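Agap007691-pb (Anopheles gambiae, PDB 5C98) belongs to the serpin family and may inhibit serine proteases, although its actual function is not established. Local coordinates at residues F29-D34 with K290-K295. Numbering follows the deposited sequence.
Sequences FKACYD and KQTLGK
Cys32 and Thr292 bring the two backbones nearest, with 6.2 Å between their CA atoms, where the last turn of helix 15-32 meets the short helix 289-295. Such closeness suits small residues: the CB of Ala31 rests on the methyl CG2 of Thr292 at 3.9 Å, and the CB of Cys32 lies 3.7 Å from Thr292 OG1. Thr292 has CG2 anti to its own backbone N, which presents the methyl to Ala31 and sets the hydroxyl beside that N. Lys295 reaches across with a long chain that bends at chi3 (67°), carrying NZ to the carbonyl oxygen of Ala31. The bond from Lys295 NZ to Ala31 O is 2.7 Å long and meets a lone pair in the carbonyl plane, at a C=O...N angle of 137°. A lysine suits the spot, since a carbonyl in a helix's final turn lacks the usual amide partner four residues on. One water, 2.8 Å from Thr292 OG1, also reaches Ala31 O and Gln291 OE1 through weak bonds. Phe29, pointing away from helix 289-295, packs on strands 39-41 and 366-372; Thr292 also touches Tyr28, one turn before Cys32. The contact thus ties the N-terminal helix of the serpin fold to the short helix that follows the long strand 270-287.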
ATOM      1  N   PHE A  29      -1.222   7.864  -5.085  1.00 14.02           N
ATOM      2  CA  PHE A  29      -0.581   8.451  -3.912  1.00 14.14           C
ATOM      3  C   PHE A  29      -0.759   9.964  -3.877  1.00 15.81           C
ATOM      4  O   PHE A  29      -1.016  10.527  -2.813  1.00 15.84           O
ATOM      5  CB  PHE A  29       0.898   8.067  -3.835  1.00 15.08           C
ATOM      6  CG  PHE A  29       1.563   8.539  -2.578  1.00 15.28           C
ATOM      7  CD1 PHE A  29       1.064   8.173  -1.344  1.00 18.10           C
ATOM      8  CD2 PHE A  29       2.642   9.385  -2.613  1.00 16.58           C
ATOM      9  CE1 PHE A  29       1.642   8.624  -0.179  1.00 18.83           C
ATOM     10  CE2 PHE A  29       3.217   9.805  -1.424  1.00 16.62           C
ATOM     11  CZ  PHE A  29       2.700   9.420  -0.239  1.00 17.87           C
ATOM     12  N   LYS A  30      -0.634  10.635  -5.023  1.00 14.36           N
ATOM     13  CA  LYS A  30      -0.866  12.078  -5.054  1.00 15.20           C
ATOM     14  C   LYS A  30      -2.275  12.416  -4.612  1.00 17.03           C
ATOM     15  O   LYS A  30      -2.505  13.475  -4.021  1.00 19.17           O
ATOM     16  CB  LYS A  30      -0.657  12.628  -6.475  1.00 18.37           C
ATOM     17  CG  LYS A  30       0.768  12.639  -6.871  1.00 23.54           C
ATOM     18  CD  LYS A  30       0.976  12.973  -8.341  1.00 19.91           C
ATOM     19  CE  LYS A  30       2.316  12.392  -8.753  1.00 22.19           C
ATOM     20  NZ  LYS A  30       2.773  13.006  -9.995  1.00 28.93           N
ATOM     21  N   ALA A  31      -3.240  11.556  -4.918  1.00 16.20           N
ATOM     22  CA  ALA A  31      -4.625  11.813  -4.543  1.00 18.66           C
ATOM     23  C   ALA A  31      -4.880  11.577  -3.066  1.00 21.32           C
ATOM     24  O   ALA A  31      -5.841  12.136  -2.531  1.00 26.04           O
ATOM     25  CB  ALA A  31      -5.560  10.908  -5.353  1.00 20.46           C
ATOM     26  N   CYS A  32      -4.080  10.756  -2.385  1.00 18.39           N
ATOM     27  CA  CYS A  32      -4.312  10.562  -0.956  1.00 20.46           C
ATOM     28  C   CYS A  32      -3.279  11.216  -0.045  1.00 20.60           C
ATOM     29  O   CYS A  32      -3.546  11.348   1.155  1.00 21.35           O
ATOM     30  CB  CYS A  32      -4.533   9.084  -0.608  1.00 27.86           C
ATOM     31  SG  CYS A  32      -3.197   8.008  -0.961  1.00 27.62           S
ATOM     32  N   TYR A  33      -2.150  11.689  -0.569  1.00 18.14           N
ATOM     33  CA  TYR A  33      -1.137  12.303   0.275  1.00 18.23           C
ATOM     34  C   TYR A  33      -1.720  13.501   0.991  1.00 20.92           C
ATOM     35  O   TYR A  33      -2.420  14.322   0.393  1.00 21.41           O
ATOM     36  CB  TYR A  33       0.046  12.765  -0.568  1.00 16.36           C
ATOM     37  CG  TYR A  33       1.054  13.625   0.131  1.00 16.29           C
ATOM     38  CD1 TYR A  33       1.883  13.105   1.111  1.00 17.18           C
ATOM     39  CD2 TYR A  33       1.212  14.956  -0.217  1.00 18.90           C
ATOM     40  CE1 TYR A  33       2.811  13.899   1.735  1.00 16.00           C
ATOM     41  CE2 TYR A  33       2.145  15.747   0.373  1.00 18.70           C
ATOM     42  CZ  TYR A  33       2.971  15.225   1.351  1.00 18.28           C
ATOM     43  OH  TYR A  33       3.909  16.040   1.948  1.00 19.80           O
ATOM     44  N   ASP A  34      -1.420  13.598   2.284  1.00 18.88           N
ATOM     45  CA  ASP A  34      -1.768  14.746   3.112  1.00 22.25           C
ATOM     46  C   ASP A  34      -0.487  15.101   3.852  1.00 19.58           C
ATOM     47  O   ASP A  34       0.036  14.274   4.612  1.00 20.18           O
ATOM     48  CB  ASP A  34      -2.895  14.372   4.068  1.00 23.62           C
ATOM     49  CG  ASP A  34      -3.293  15.507   5.010  1.00 27.02           C
ATOM     50  OD1 ASP A  34      -2.524  16.483   5.239  1.00 27.32           O
ATOM     51  OD2 ASP A  34      -4.423  15.410   5.532  1.00 39.91           O
ATOM     52  N   LYS A 290     -12.029   3.537  -1.507  1.00 18.48           N
ATOM     53  CA  LYS A 290     -13.267   4.024  -2.107  1.00 18.28           C
ATOM     54  C   LYS A 290     -13.209   5.533  -2.319  1.00 20.53           C
ATOM     55  O   LYS A 290     -13.563   6.040  -3.393  1.00 22.45           O
ATOM     56  CB  LYS A 290     -14.458   3.633  -1.234  1.00 19.84           C
ATOM     57  CG  LYS A 290     -15.710   4.412  -1.570  1.00 23.84           C
ATOM     58  CD  LYS A 290     -16.920   3.850  -0.865  1.00 23.25           C
ATOM     59  CE  LYS A 290     -18.079   4.785  -1.028  1.00 24.31           C
ATOM     60  NZ  LYS A 290     -19.262   4.320  -0.243  1.00 31.04           N
ATOM     61  N   GLN A 291     -12.714   6.265  -1.326  1.00 18.49           N
ATOM     62  CA  GLN A 291     -12.569   7.715  -1.447  1.00 18.92           C
ATOM     63  C   GLN A 291     -11.519   8.096  -2.488  1.00 21.23           C
ATOM     64  O   GLN A 291     -11.757   8.968  -3.335  1.00 20.75           O
ATOM     65  CB  GLN A 291     -12.221   8.316  -0.090  1.00 23.17           C
ATOM     66  CG  GLN A 291     -11.856   9.781  -0.117  1.00 39.69           C
ATOM     67  CD  GLN A 291     -11.476  10.288   1.257  1.00 52.64           C
ATOM     68  OE1 GLN A 291     -10.299  10.297   1.627  1.00 59.38           O
ATOM     69  NE2 GLN A 291     -12.471  10.694   2.029  1.00 53.33           N
ATOM     70  N   THR A 292     -10.355   7.451  -2.449  1.00 17.45           N
ATOM     71  CA  THR A 292      -9.269   7.812  -3.364  1.00 17.78           C
ATOM     72  C   THR A 292      -9.614   7.466  -4.806  1.00 18.54           C
ATOM     73  O   THR A 292      -9.376   8.270  -5.713  1.00 20.23           O
ATOM     74  CB  THR A 292      -7.977   7.135  -2.923  1.00 19.30           C
ATOM     75  OG1 THR A 292      -7.717   7.493  -1.550  1.00 21.53           O
ATOM     76  CG2 THR A 292      -6.788   7.599  -3.803  1.00 19.17           C
ATOM     77  N   LEU A 293     -10.172   6.284  -5.048  1.00 18.28           N
ATOM     78  CA  LEU A 293     -10.588   5.940  -6.403  1.00 17.99           C
ATOM     79  C   LEU A 293     -11.666   6.890  -6.906  1.00 21.94           C
ATOM     80  O   LEU A 293     -11.689   7.244  -8.090  1.00 21.66           O
ATOM     81  CB  LEU A 293     -11.066   4.484  -6.445  1.00 18.70           C
ATOM     82  CG  LEU A 293      -9.966   3.439  -6.278  1.00 18.22           C
ATOM     83  CD1 LEU A 293     -10.592   2.081  -6.068  1.00 19.85           C
ATOM     84  CD2 LEU A 293      -9.024   3.402  -7.477  1.00 21.11           C
ATOM     85  N   GLY A 294     -12.561   7.323  -6.021  1.00 21.15           N
ATOM     86  CA  GLY A 294     -13.541   8.328  -6.406  1.00 23.90           C
ATOM     87  C   GLY A 294     -12.884   9.609  -6.886  1.00 25.50           C
ATOM     88  O   GLY A 294     -13.259  10.162  -7.924  1.00 26.77           O
ATOM     89  N   LYS A 295     -11.865  10.076  -6.151  1.00 22.47           N
ATOM     90  CA  LYS A 295     -11.120  11.279  -6.530  1.00 22.82           C
ATOM     91  C   LYS A 295     -10.434  11.130  -7.889  1.00 23.97           C
ATOM     92  O   LYS A 295     -10.251  12.120  -8.611  1.00 26.09           O
ATOM     93  CB  LYS A 295     -10.037  11.584  -5.488  1.00 24.14           C
ATOM     94  CG  LYS A 295     -10.497  12.196  -4.179  1.00 30.47           C
ATOM     95  CD  LYS A 295      -9.297  12.641  -3.311  1.00 34.76           C
ATOM     96  CE  LYS A 295      -8.513  13.800  -3.934  1.00 47.06           C
ATOM     97  NZ  LYS A 295      -7.413  14.313  -3.047  1.00 48.80           N
TER
HETATM   98  O   HOH W   1      -7.975  10.205  -0.862  1.00 30.08           O